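Local coordinates for protein 3,4-dihydroxybenzoate decarboxylase (Enterobacter cloacae, PDB 5NY5) that probably catalyses the reversible decarboxylation of 3,4-dihydroxybenzoate to catechol with a prenylated flavin cofactor, as a metal-binding member of the UbiD family, at residues E24-V29 against M59-K64; Q249-K254 against I264-L269; R260-I265 against H314-T319; V425-L430 against T459-T464. All coordinates share one frame; numbering follows the deposited sequence.

Interaction 1. Residues E24-V29 against M59-K64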
loop_
_atom_site.group_PDB
_atom_site.type_symbol
_atom_site.label_atom_id
_atom_site.label_comp_id
_atom_site.label_asym_id
_atom_site.label_seq_id
_atom_site.Cartn_x
_atom_site.Cartn_y
_atom_site.Cartn_z
ATOM N N GLU A 24 -2.630 -55.014 -9.620
ATOM C CA GLU A 24 -1.409 -55.716 -9.266
ATOM C C GLU A 24 -0.536 -55.830 -10.505
ATOM O O GLU A 24 -1.007 -55.695 -11.636
ATOM C CB GLU A 24 -1.688 -57.115 -8.703
ATOM C CG GLU A 24 -2.467 -57.134 -7.408
ATOM C CD GLU A 24 -2.661 -58.540 -6.871
ATOM O OE1 GLU A 24 -2.230 -59.497 -7.547
ATOM O OE2 GLU A 24 -3.241 -58.689 -5.775
ATOM N N THR A 25 0.748 -56.084 -10.280
ATOM C CA THR A 25 1.674 -56.338 -11.371
ATOM C C THR A 25 2.660 -57.415 -10.953
ATOM O O THR A 25 3.116 -57.442 -9.809
ATOM C CB THR A 25 2.434 -55.072 -11.790
ATOM O OG1 THR A 25 3.412 -55.410 -12.781
ATOM C CG2 THR A 25 3.127 -54.437 -10.596
ATOM N N ASP A 26 2.966 -58.313 -11.883
ATOM C CA ASP A 26 3.998 -59.315 -11.683
ATOM C C ASP A 26 5.300 -58.942 -12.370
ATOM O O ASP A 26 6.261 -59.715 -12.312
ATOM C CB ASP A 26 3.516 -60.680 -12.177
ATOM C CG ASP A 26 2.211 -61.100 -11.535
ATOM O OD1 ASP A 26 2.208 -61.369 -10.317
ATOM O OD2 ASP A 26 1.190 -61.164 -12.250
ATOM N N HIS A 27 5.352 -57.788 -13.017
ATOM C CA HIS A 27 6.589 -57.336 -13.629
ATOM C C HIS A 27 7.591 -56.989 -12.535
ATOM O O HIS A 27 7.240 -56.285 -11.583
ATOM C CB HIS A 27 6.332 -56.126 -14.522
ATOM C CG HIS A 27 7.387 -55.907 -15.558
ATOM N ND1 HIS A 27 8.260 -54.842 -15.518
ATOM C CD2 HIS A 27 7.712 -56.618 -16.663
ATOM C CE1 HIS A 27 9.077 -54.906 -16.554
ATOM N NE2 HIS A 27 8.766 -55.974 -17.265
ATOM N N PRO A 28 8.825 -57.481 -12.617
ATOM C CA PRO A 28 9.802 -57.187 -11.564
ATOM C C PRO A 28 10.061 -55.695 -11.465
ATOM O O PRO A 28 10.132 -54.990 -12.473
ATOM C CB PRO A 28 11.055 -57.947 -12.018
ATOM C CG PRO A 28 10.560 -58.971 -12.974
ATOM C CD PRO A 28 9.377 -58.365 -13.655
ATOM N N VAL A 29 10.193 -55.213 -10.233
ATOM C CA VAL A 29 10.437 -53.803 -9.969
ATOM C C VAL A 29 11.550 -53.686 -8.938
ATOM O O VAL A 29 11.664 -54.520 -8.033
ATOM C CB VAL A 29 9.154 -53.082 -9.498
ATOM C CG1 VAL A 29 8.764 -53.509 -8.091
ATOM C CG2 VAL A 29 9.319 -51.573 -9.588
HETATM N N MSE A 59 -0.216 -52.913 -6.065
HETATM C CA MSE A 59 0.541 -53.975 -5.425
HETATM C C MSE A 59 1.621 -54.491 -6.363
HETATM O O MSE A 59 1.332 -54.947 -7.466
HETATM C CB MSE A 59 -0.382 -55.123 -5.012
HETATM C CG MSE A 59 0.336 -56.283 -4.350
HETATM SE SE MSE A 59 0.749 -55.941 -2.479
HETATM C CE MSE A 59 -1.071 -55.965 -1.791
ATOM N N PHE A 60 2.870 -54.417 -5.922
ATOM C CA PHE A 60 4.002 -54.923 -6.690
ATOM C C PHE A 60 4.361 -56.293 -6.125
ATOM O O PHE A 60 4.999 -56.395 -5.076
ATOM C CB PHE A 60 5.176 -53.953 -6.625
ATOM C CG PHE A 60 4.925 -52.653 -7.337
ATOM C CD1 PHE A 60 5.427 -52.437 -8.610
ATOM C CD2 PHE A 60 4.180 -51.648 -6.737
ATOM C CE1 PHE A 60 5.198 -51.244 -9.269
ATOM C CE2 PHE A 60 3.948 -50.451 -7.392
ATOM C CZ PHE A 60 4.460 -50.249 -8.659
ATOM N N ASN A 61 3.938 -57.348 -6.827
ATOM C CA ASN A 61 4.129 -58.715 -6.354
ATOM C C ASN A 61 5.529 -59.249 -6.620
ATOM O O ASN A 61 5.938 -60.219 -5.974
ATOM C CB ASN A 61 3.102 -59.646 -7.005
ATOM C CG ASN A 61 1.713 -59.479 -6.426
ATOM O OD1 ASN A 61 1.552 -59.237 -5.230
ATOM N ND2 ASN A 61 0.698 -59.612 -7.271
ATOM N N SER A 62 6.266 -58.651 -7.551
ATOM C CA SER A 62 7.602 -59.107 -7.917
ATOM C C SER A 62 8.601 -58.015 -7.562
ATOM O O SER A 62 8.697 -57.001 -8.261
ATOM C CB SER A 62 7.672 -59.458 -9.401
ATOM O OG SER A 62 8.989 -59.814 -9.776
ATOM N N VAL A 63 9.346 -58.225 -6.482
ATOM C CA VAL A 63 10.342 -57.276 -6.000
ATOM C C VAL A 63 11.715 -57.858 -6.292
ATOM O O VAL A 63 12.027 -58.975 -5.863
ATOM C CB VAL A 63 10.169 -56.991 -4.501
ATOM C CG1 VAL A 63 11.155 -55.932 -4.044
ATOM C CG2 VAL A 63 8.741 -56.566 -4.204
ATOM N N LYS A 64 12.533 -57.107 -7.027
ATOM C CA LYS A 64 13.863 -57.583 -7.386
ATOM C C LYS A 64 14.689 -57.840 -6.134
ATOM O O LYS A 64 14.798 -56.979 -5.258
ATOM C CB LYS A 64 14.571 -56.566 -8.281
ATOM C CG LYS A 64 13.913 -56.340 -9.631
ATOM C CD LYS A 64 14.681 -55.297 -10.431
ATOM C CE LYS A 64 13.987 -54.964 -11.740
ATOM N NZ LYS A 64 14.712 -53.898 -12.487
HETATM O O HOH W 1 6.171 -56.041 -9.066
#
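Val29 and Phe60 cross at about a right angle, with Val29 CG1 3.5 Å from Phe60 CD1, and Thr25 CG2 reaches the same CD1 at 3.6 Å. The Val29 side chain sets off away from residues 59-64, but a chi1 of 71° tucks CG1 against the backbone on the side where the Phe60 ring lies. Beyond this apolar patch, Asn61 ND2 donates to Glu24 OE1 at 2.9 Å. The oxygen lies in the amide plane, yet the N-H comes from above the carboxylate, whose plane stands 90° to the amide. Pro28 lays its ring carbons against Ser62 OG.

Parallel pairing of Glu24 and Thr25 with Met59 and Phe60 places those side chains: Thr25 N donates to the carbonyl of the selenomethionine Met59, and Asn61 N to Thr25 O. The register then shifts by one residue, and Val29 follows through a single bridge, bonded to Ser62 O and Lys64 N. In the gap, a water bridges His27 O (2.7 Å) and Ser62 N (3.0 Å), accepting from the latter. An ST turn, in which Thr25 OG1 accepts from His27 N at 3.1 Å, bends the chain here.

The segments belong to the beta-alpha-beta unit of strand 22-25, helix 34-42 and strand 57-60; Leu35 of that helix packs on Val29 and Phe60. Glu24 OE2 is held by Tyr22, Lys64 forms a salt bridge with Glu34, and Trp486 of a neighbouring subunit meets His27 edge-to-face. Thus main-chain bonds set the register, branched methyls and an aromatic ring fill the buried side, and the amide-carboxylate bond ties Asn61 to the exposed Glu24.

Interaction 2. Residues Q249-K254 against I264-L269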
loop_
_atom_site.group_PDB
_atom_site.type_symbol
_atom_site.label_atom_id
_atom_site.label_comp_id
_atom_site.label_asym_id
_atom_site.label_seq_id
_atom_site.Cartn_x
_atom_site.Cartn_y
_atom_site.Cartn_z
ATOM N N GLN A 249 -0.273 -58.138 22.982
ATOM C CA GLN A 249 0.932 -57.833 23.738
ATOM C C GLN A 249 2.167 -58.095 22.887
ATOM O O GLN A 249 2.196 -59.023 22.073
ATOM C CB GLN A 249 0.980 -58.670 25.016
ATOM C CG GLN A 249 2.196 -58.414 25.886
ATOM C CD GLN A 249 2.262 -56.988 26.384
ATOM O OE1 GLN A 249 1.235 -56.351 26.616
ATOM N NE2 GLN A 249 3.475 -56.475 26.547
ATOM N N GLY A 250 3.186 -57.260 23.066
ATOM C CA GLY A 250 4.418 -57.438 22.327
ATOM C C GLY A 250 5.115 -58.734 22.683
ATOM O O GLY A 250 4.868 -59.354 23.719
ATOM N N VAL A 251 6.007 -59.148 21.790
ATOM C CA VAL A 251 6.746 -60.391 21.945
ATOM C C VAL A 251 8.127 -60.154 22.544
ATOM O O VAL A 251 8.586 -60.936 23.376
ATOM C CB VAL A 251 6.838 -61.117 20.585
ATOM C CG1 VAL A 251 8.002 -62.079 20.560
ATOM C CG2 VAL A 251 5.539 -61.855 20.295
ATOM N N ALA A 252 8.790 -59.065 22.155
ATOM C CA ALA A 252 10.137 -58.780 22.621
ATOM C C ALA A 252 10.274 -57.471 23.384
ATOM O O ALA A 252 11.324 -57.248 23.999
ATOM C CB ALA A 252 11.121 -58.763 21.441
ATOM N N VAL A 253 9.266 -56.598 23.364
ATOM C CA VAL A 253 9.343 -55.298 24.013
ATOM C C VAL A 253 8.097 -55.095 24.867
ATOM O O VAL A 253 7.123 -55.843 24.781
ATOM C CB VAL A 253 9.499 -54.143 23.003
ATOM C CG1 VAL A 253 10.782 -54.303 22.205
ATOM C CG2 VAL A 253 8.293 -54.081 22.081
ATOM N N LYS A 254 8.142 -54.052 25.696
ATOM C CA LYS A 254 7.080 -53.767 26.663
ATOM C C LYS A 254 6.082 -52.776 26.061
ATOM O O LYS A 254 5.966 -51.620 26.473
ATOM C CB LYS A 254 7.676 -53.235 27.960
ATOM C CG LYS A 254 8.709 -54.147 28.594
ATOM C CD LYS A 254 8.073 -55.426 29.113
ATOM C CE LYS A 254 9.101 -56.311 29.801
ATOM N NZ LYS A 254 10.187 -56.722 28.870
ATOM N N ILE A 264 5.048 -55.900 11.982
ATOM C CA ILE A 264 5.331 -55.217 13.237
ATOM C C ILE A 264 6.839 -55.154 13.418
ATOM O O ILE A 264 7.541 -56.147 13.196
ATOM C CB ILE A 264 4.683 -55.930 14.443
ATOM C CG1 ILE A 264 3.188 -56.129 14.213
ATOM C CG2 ILE A 264 4.925 -55.139 15.721
ATOM C CD1 ILE A 264 2.423 -54.845 14.130
ATOM N N ILE A 265 7.337 -53.990 13.817
ATOM C CA ILE A 265 8.729 -53.823 14.210
ATOM C C ILE A 265 8.745 -53.461 15.687
ATOM O O ILE A 265 8.234 -52.405 16.081
ATOM C CB ILE A 265 9.439 -52.752 13.370
ATOM C CG1 ILE A 265 9.366 -53.101 11.886
ATOM C CG2 ILE A 265 10.887 -52.616 13.802
ATOM C CD1 ILE A 265 10.065 -52.099 10.993
ATOM N N GLU A 266 9.309 -54.342 16.506
ATOM C CA GLU A 266 9.442 -54.110 17.939
ATOM C C GLU A 266 10.862 -53.642 18.225
ATOM O O GLU A 266 11.825 -54.364 17.945
ATOM C CB GLU A 266 9.121 -55.373 18.734
ATOM C CG GLU A 266 7.684 -55.845 18.608
ATOM C CD GLU A 266 7.401 -57.073 19.449
ATOM O OE1 GLU A 266 8.290 -57.483 20.224
ATOM O OE2 GLU A 266 6.290 -57.629 19.335
ATOM N N GLY A 267 10.990 -52.441 18.781
ATOM C CA GLY A 267 12.295 -51.884 19.056
ATOM C C GLY A 267 12.260 -50.962 20.254
ATOM O O GLY A 267 11.229 -50.788 20.906
ATOM N N GLU A 268 13.415 -50.369 20.536
ATOM C CA GLU A 268 13.571 -49.437 21.641
ATOM C C GLU A 268 14.360 -48.223 21.175
ATOM O O GLU A 268 15.261 -48.331 20.339
ATOM C CB GLU A 268 14.281 -50.092 22.833
ATOM C CG GLU A 268 13.483 -51.194 23.502
ATOM C CD GLU A 268 14.302 -51.978 24.505
ATOM O OE1 GLU A 268 13.759 -52.932 25.101
ATOM O OE2 GLU A 268 15.490 -51.642 24.695
ATOM N N LEU A 269 14.006 -47.065 21.722
ATOM C CA LEU A 269 14.734 -45.829 21.456
ATOM C C LEU A 269 15.923 -45.752 22.407
ATOM O O LEU A 269 15.748 -45.593 23.620
ATOM C CB LEU A 269 13.811 -44.625 21.615
ATOM C CG LEU A 269 12.783 -44.427 20.499
ATOM C CD1 LEU A 269 11.529 -43.756 21.029
ATOM C CD2 LEU A 269 13.385 -43.606 19.372
#
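Glu266 sends its carboxylate from strand 263-269 to the backbone of Val251 and Ala252 on a straight side chain: CG lies opposite the carbonyl carbon (chi1 -64°), and the chain is fully extended beyond it (chi2 -178°). Each oxygen then takes one of two successive N-H groups. OE2 receives Val251 N at 2.9 Å along a nearly straight line (172°), on its syn side and somewhat out of the carboxylate plane. OE1 uses its syn lone pair for Ala252 N; the modelled 2.5 Å is very short, and its exact value is doubtful. A glutamate suits this place because two oxygens on a long arm can serve neighbouring amides at once, which fixes the rotation of the group.

The loop held in this way joins strands 246-249 and 256-258 in the Rift-related domain, of the FMN-binding clan, and it lies against the antiparallel sheet in which strand 263-269 runs between strands 204-210 and 303-311. Ala252 is small enough for its CB to sit 3.3 Å from Glu266 OE1 while also packing on Lys307 and Ala308 of the latter strand. Glycine fits at Gly250, whose CA approaches Glu266 OE2 to 3.5 Å and which has no side chain to crowd the nearby Val253 O.

Val253 supplies the apolar part. Its CG2 crosses the aliphatic stem at an angle, 3.7 Å from Glu266 CB, and its CG1 lies 4.3 Å from Glu268 CG. The same CG1 also rests against the Gly267 backbone, 3.8 Å from Gly267 O. For the buried Glu266 carboxylate, the paired N-H donors probably favour the ionised form.

Interaction 3. Residues R260-I265 against H314-T319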
loop_
_atom_site.group_PDB
_atom_site.type_symbol
_atom_site.label_atom_id
_atom_site.label_comp_id
_atom_site.label_asym_id
_atom_site.label_seq_id
_atom_site.Cartn_x
_atom_site.Cartn_y
_atom_site.Cartn_z
ATOM N N ARG A 260 -4.178 -57.082 13.969
ATOM C CA ARG A 260 -4.524 -57.350 12.579
ATOM C C ARG A 260 -3.523 -56.763 11.594
ATOM O O ARG A 260 -3.780 -56.778 10.387
ATOM C CB ARG A 260 -5.923 -56.810 12.273
ATOM C CG ARG A 260 -7.013 -57.371 13.168
ATOM C CD ARG A 260 -7.281 -58.827 12.864
ATOM N NE ARG A 260 -8.035 -58.989 11.627
ATOM C CZ ARG A 260 -8.294 -60.162 11.064
ATOM N NH1 ARG A 260 -7.856 -61.278 11.627
ATOM N NH2 ARG A 260 -8.989 -60.220 9.937
ATOM N N ALA A 261 -2.393 -56.255 12.074
ATOM C CA ALA A 261 -1.441 -55.594 11.199
ATOM C C ALA A 261 -0.734 -56.601 10.296
ATOM O O ALA A 261 -0.761 -57.812 10.523
ATOM C CB ALA A 261 -0.413 -54.819 12.019
ATOM N N GLU A 262 -0.091 -56.075 9.253
ATOM C CA GLU A 262 0.677 -56.918 8.344
ATOM C C GLU A 262 2.083 -57.165 8.872
ATOM O O GLU A 262 2.538 -58.312 8.929
ATOM C CB GLU A 262 0.731 -56.281 6.954
ATOM C CG GLU A 262 -0.564 -56.383 6.168
ATOM C CD GLU A 262 -0.775 -57.758 5.563
ATOM O OE1 GLU A 262 0.227 -58.409 5.202
ATOM O OE2 GLU A 262 -1.940 -58.189 5.454
ATOM N N ILE A 263 2.789 -56.103 9.259
ATOM C CA ILE A 263 4.159 -56.197 9.746
ATOM C C ILE A 263 4.284 -55.380 11.024
ATOM O O ILE A 263 3.696 -54.298 11.141
ATOM C CB ILE A 263 5.177 -55.708 8.694
ATOM C CG1 ILE A 263 4.971 -56.438 7.367
ATOM C CG2 ILE A 263 6.601 -55.912 9.184
ATOM C CD1 ILE A 263 5.987 -56.081 6.316
ATOM N N ILE A 264 5.048 -55.900 11.982
ATOM C CA ILE A 264 5.331 -55.217 13.237
ATOM C C ILE A 264 6.839 -55.154 13.418
ATOM O O ILE A 264 7.541 -56.147 13.196
ATOM C CB ILE A 264 4.683 -55.930 14.443
ATOM C CG1 ILE A 264 3.188 -56.129 14.213
ATOM C CG2 ILE A 264 4.925 -55.139 15.721
ATOM C CD1 ILE A 264 2.423 -54.845 14.130
ATOM N N ILE A 265 7.337 -53.990 13.817
ATOM C CA ILE A 265 8.729 -53.823 14.210
ATOM C C ILE A 265 8.745 -53.461 15.687
ATOM O O ILE A 265 8.234 -52.405 16.081
ATOM C CB ILE A 265 9.439 -52.752 13.370
ATOM C CG1 ILE A 265 9.366 -53.101 11.886
ATOM C CG2 ILE A 265 10.887 -52.616 13.802
ATOM C CD1 ILE A 265 10.065 -52.099 10.993
ATOM N N HIS A 314 3.113 -64.210 4.240
ATOM C CA HIS A 314 3.150 -63.430 3.004
ATOM C C HIS A 314 2.776 -61.971 3.282
ATOM O O HIS A 314 1.858 -61.403 2.687
ATOM C CB HIS A 314 2.239 -64.052 1.941
ATOM C CG HIS A 314 2.611 -63.686 0.540
ATOM N ND1 HIS A 314 1.721 -63.757 -0.509
ATOM C CD2 HIS A 314 3.779 -63.251 0.013
ATOM C CE1 HIS A 314 2.323 -63.378 -1.621
ATOM N NE2 HIS A 314 3.573 -63.067 -1.332
ATOM N N ALA A 315 3.521 -61.371 4.207
ATOM C CA ALA A 315 3.177 -60.054 4.723
ATOM C C ALA A 315 3.285 -58.990 3.639
ATOM O O ALA A 315 4.272 -58.932 2.900
ATOM C CB ALA A 315 4.080 -59.695 5.898
ATOM N N ILE A 316 2.264 -58.147 3.555
ATOM C CA ILE A 316 2.262 -57.027 2.626
ATOM C C ILE A 316 3.003 -55.860 3.262
ATOM O O ILE A 316 2.734 -55.493 4.411
ATOM C CB ILE A 316 0.823 -56.632 2.259
ATOM C CG1 ILE A 316 0.105 -57.799 1.580
ATOM C CG2 ILE A 316 0.818 -55.404 1.374
ATOM C CD1 ILE A 316 -1.380 -57.584 1.423
ATOM N N LEU A 317 3.943 -55.279 2.524
ATOM C CA LEU A 317 4.639 -54.074 2.964
ATOM C C LEU A 317 3.918 -52.863 2.384
ATOM O O LEU A 317 3.919 -52.658 1.167
ATOM C CB LEU A 317 6.104 -54.104 2.537
ATOM C CG LEU A 317 6.944 -52.907 2.984
ATOM C CD1 LEU A 317 6.788 -52.677 4.474
ATOM C CD2 LEU A 317 8.406 -53.113 2.631
ATOM N N GLN A 318 3.294 -52.070 3.249
ATOM C CA GLN A 318 2.554 -50.884 2.838
ATOM C C GLN A 318 3.373 -49.630 3.112
ATOM O O GLN A 318 3.938 -49.476 4.199
ATOM C CB GLN A 318 1.209 -50.793 3.561
ATOM C CG GLN A 318 0.404 -49.556 3.211
ATOM C CD GLN A 318 -0.942 -49.515 3.903
ATOM O OE1 GLN A 318 -1.185 -50.251 4.856
ATOM N NE2 GLN A 318 -1.827 -48.655 3.420
ATOM N N THR A 319 3.432 -48.742 2.126
ATOM C CA THR A 319 4.073 -47.442 2.267
ATOM C C THR A 319 3.390 -46.482 1.299
ATOM O O THR A 319 2.336 -46.791 0.736
ATOM C CB THR A 319 5.586 -47.550 2.032
ATOM O OG1 THR A 319 6.210 -46.296 2.332
ATOM C CG2 THR A 319 5.881 -47.929 0.590
#
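Glu262 and Ile316 form the one hydrogen bond between these segments: Ile316 N donates to Glu262 OE1 at 2.6 Å in an almost straight line (175°). The N-H reaches the oxygen on its anti side and 34° out of the carboxylate plane. A bend at chi2 (-78°) folds the glutamate so that its carboxylate comes up to the backbone of Ile316, with Glu262 CB only 3.3 Å from Ile316 O. A charged side chain buried here needs compensation, and it has it: Glu262 OE2 makes a salt bridge with Arg9 of helix 8-16, while Arg312 is a more distant, weak ion pair. The two oxygens are thus shared between a main-chain amide and an arginine, which should help to keep the group ionised.

The apolar contacts come from the next residue. Ile263 CG1 packs on Ala315 CB at 3.7 Å, where a bare methyl lets the two backbones come close, and Ile263 CD1 reaches farther to Leu317 CD1 at 4.0 Å; the two long side chains cross obliquely. Ile316 crosses the carboxylate end at a slant, its CB 3.5 Å from Glu262 OE1, and Leu8 of helix 8-16 packs against both residues.

Backbone geometry explains why consecutive side chains, Glu262 and Ile263, both point to residues 314-319. The two residues together face Met210 on strand 204-210, which makes this a classic beta bulge at the beginning of strand 263-269. Here it directs an acid and a hydrocarbon together from the antiparallel sheet of the Rift-related domain onto an outer strand of the N-terminal mixed sheet.

Interaction 4. Residues V425-L430 against T459-T464; sequences VSITTL and TIFDCT
Ile427 and Phe461 lie side by side and point the same way, Ile427 CD1 being 4.0 Å from Phe461 CE1. As a non-hydrogen-bonded antiparallel pair they stand directly opposite one another. Ile427 CG2 turns across to Thr459 CG2 at 3.6 Å, and that threonine methyl also lies over one face of the Phe461 ring, toward its rim. Thr429 runs alongside Thr459, so beta-branched residues, well suited to extended backbone, line this face of the sheet. Phe461 continues onto Phe461 of a neighbouring subunit.

The other face carries Thr428 and Ile460, a hydrogen-bonded pair. Ile460 N donates to Thr428 O at 3.0 Å, and Thr428 N returns a bond to Ile460 O at 3.2 Å. Leu430 leans over Ile460 at an angle, CD1 to CD1 4.2 Å; Ile460 is covered by helix 380-391, while Leu430 packs on Leu386 of a third subunit.

At the far end Asp462 N bonds to Ser426 O at 2.9 Å. With CG placed opposite its backbone N (chi1 178°), Asp462 lets OD2 accept from Thr464 N and, through its syn lone pair, from Thr464 OG1 at 2.7 Å; OD1 is taken by Gln381.

An Asx turn therefore closes the segment, and the short strand segments run at 169° to each other, 4.8 Å apart at closest approach: a regular antiparallel ladder on the outer strand 427-434 of the mixed sheet in the UbiD C-terminal domain, buried partly by other subunits.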
loop_
_atom_site.group_PDB
_atom_site.type_symbol
_atom_site.label_atom_id
_atom_site.label_comp_id
_atom_site.label_asym_id
_atom_site.label_seq_id
_atom_site.Cartn_x
_atom_site.Cartn_y
_atom_site.Cartn_z
ATOM N N VAL A 425 -9.083 -4.976 -4.288
ATOM C CA VAL A 425 -10.202 -4.996 -3.359
ATOM C C VAL A 425 -10.239 -6.280 -2.542
ATOM O O VAL A 425 -10.517 -6.248 -1.337
ATOM C CB VAL A 425 -11.541 -4.797 -4.100
ATOM C CG1 VAL A 425 -12.710 -4.889 -3.128
ATOM C CG2 VAL A 425 -11.548 -3.478 -4.844
ATOM N N SER A 426 -9.934 -7.416 -3.166
ATOM C CA SER A 426 -10.279 -8.725 -2.632
ATOM C C SER A 426 -9.102 -9.472 -2.020
ATOM O O SER A 426 -9.249 -10.645 -1.667
ATOM C CB SER A 426 -10.902 -9.579 -3.737
ATOM O OG SER A 426 -11.764 -8.819 -4.563
ATOM N N ILE A 427 -7.943 -8.834 -1.879
ATOM C CA ILE A 427 -6.720 -9.514 -1.468
ATOM C C ILE A 427 -6.178 -8.832 -0.218
ATOM O O ILE A 427 -5.866 -7.636 -0.243
ATOM C CB ILE A 427 -5.671 -9.522 -2.591
ATOM C CG1 ILE A 427 -6.260 -10.140 -3.860
ATOM C CG2 ILE A 427 -4.440 -10.286 -2.163
ATOM C CD1 ILE A 427 -5.268 -10.288 -4.999
ATOM N N THR A 428 -6.056 -9.597 0.867
ATOM C CA THR A 428 -5.550 -9.105 2.143
ATOM C C THR A 428 -4.293 -9.878 2.510
ATOM O O THR A 428 -4.336 -11.104 2.652
ATOM C CB THR A 428 -6.599 -9.246 3.245
ATOM O OG1 THR A 428 -7.744 -8.450 2.925
ATOM C CG2 THR A 428 -6.038 -8.782 4.567
ATOM N N THR A 429 -3.182 -9.165 2.669
ATOM C CA THR A 429 -1.904 -9.765 3.022
ATOM C C THR A 429 -1.639 -9.591 4.511
ATOM O O THR A 429 -1.926 -8.538 5.085
ATOM C CB THR A 429 -0.764 -9.143 2.214
ATOM O OG1 THR A 429 -0.809 -7.715 2.340
ATOM C CG2 THR A 429 -0.883 -9.528 0.745
ATOM N N LEU A 430 -1.094 -10.637 5.131
ATOM C CA LEU A 430 -0.830 -10.662 6.569
ATOM C C LEU A 430 0.622 -11.066 6.775
ATOM O O LEU A 430 0.946 -12.258 6.845
ATOM C CB LEU A 430 -1.781 -11.609 7.294
ATOM C CG LEU A 430 -3.281 -11.293 7.294
ATOM C CD1 LEU A 430 -3.948 -11.683 5.989
ATOM C CD2 LEU A 430 -3.960 -12.018 8.433
ATOM N N THR A 459 -2.145 -14.881 2.927
ATOM C CA THR A 459 -2.998 -14.105 2.040
ATOM C C THR A 459 -4.402 -14.684 2.025
ATOM O O THR A 459 -4.580 -15.900 1.911
ATOM C CB THR A 459 -2.422 -14.074 0.619
ATOM O OG1 THR A 459 -1.057 -13.645 0.669
ATOM C CG2 THR A 459 -3.205 -13.112 -0.250
ATOM N N ILE A 460 -5.392 -13.809 2.130
ATOM C CA ILE A 460 -6.797 -14.179 2.042
ATOM C C ILE A 460 -7.322 -13.655 0.712
ATOM O O ILE A 460 -7.403 -12.439 0.499
ATOM C CB ILE A 460 -7.606 -13.622 3.221
ATOM C CG1 ILE A 460 -7.031 -14.122 4.545
ATOM C CG2 ILE A 460 -9.065 -14.005 3.090
ATOM C CD1 ILE A 460 -7.695 -13.526 5.782
ATOM N N PHE A 461 -7.672 -14.566 -0.189
ATOM C CA PHE A 461 -8.311 -14.219 -1.453
ATOM C C PHE A 461 -9.817 -14.333 -1.264
ATOM O O PHE A 461 -10.346 -15.439 -1.124
ATOM C CB PHE A 461 -7.835 -15.133 -2.580
ATOM C CG PHE A 461 -6.368 -15.035 -2.873
ATOM C CD1 PHE A 461 -5.898 -14.189 -3.866
ATOM C CD2 PHE A 461 -5.457 -15.802 -2.174
ATOM C CE1 PHE A 461 -4.547 -14.107 -4.143
ATOM C CE2 PHE A 461 -4.106 -15.723 -2.447
ATOM C CZ PHE A 461 -3.652 -14.874 -3.433
ATOM N N ASP A 462 -10.506 -13.196 -1.254
ATOM C CA ASP A 462 -11.959 -13.179 -1.100
ATOM C C ASP A 462 -12.587 -13.186 -2.487
ATOM O O ASP A 462 -12.699 -12.146 -3.139
ATOM C CB ASP A 462 -12.410 -11.973 -0.286
ATOM C CG ASP A 462 -13.918 -11.894 -0.148
ATOM O OD1 ASP A 462 -14.429 -10.791 0.130
ATOM O OD2 ASP A 462 -14.597 -12.929 -0.323
ATOM N N CYS A 463 -13.010 -14.366 -2.937
ATOM C CA CYS A 463 -13.656 -14.521 -4.230
ATOM C C CYS A 463 -15.156 -14.722 -4.104
ATOM O O CYS A 463 -15.777 -15.288 -5.007
ATOM C CB CYS A 463 -13.034 -15.684 -4.998
ATOM S SG CYS A 463 -11.265 -15.534 -5.175
ATOM N N THR A 464 -15.744 -14.285 -2.997
ATOM C CA THR A 464 -17.185 -14.342 -2.820
ATOM C C THR A 464 -17.817 -13.083 -3.394
ATOM O O THR A 464 -17.229 -12.002 -3.372
ATOM C CB THR A 464 -17.557 -14.493 -1.342
ATOM O OG1 THR A 464 -17.247 -13.287 -0.632
ATOM C CG2 THR A 464 -16.788 -15.641 -0.722
#

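In the fold
Interaction 1 closes first along the chain, in the N-terminal domain, and interaction 4 comes last, in the C-terminal domain on the opposite side of the chain's centre, their centres about 48 Å apart. Interactions 2 and 3 share Ile264 and Ile265 on strand 263-269, with about 15 Å between centres. Interaction 3 touches interaction 1: strands 57-60 and 316-319 share a mixed sheet with strand 70-73 between them, and Met59 CE lies 3.6 Å from Ile316 CD1 across it. In space interaction 3 bridges interactions 1 and 2, though along the chain interaction 1 closes before either opens. Interaction 4 stands apart in its own sheet, but like interaction 1 meets a neighbouring subunit of the six-chain assembly.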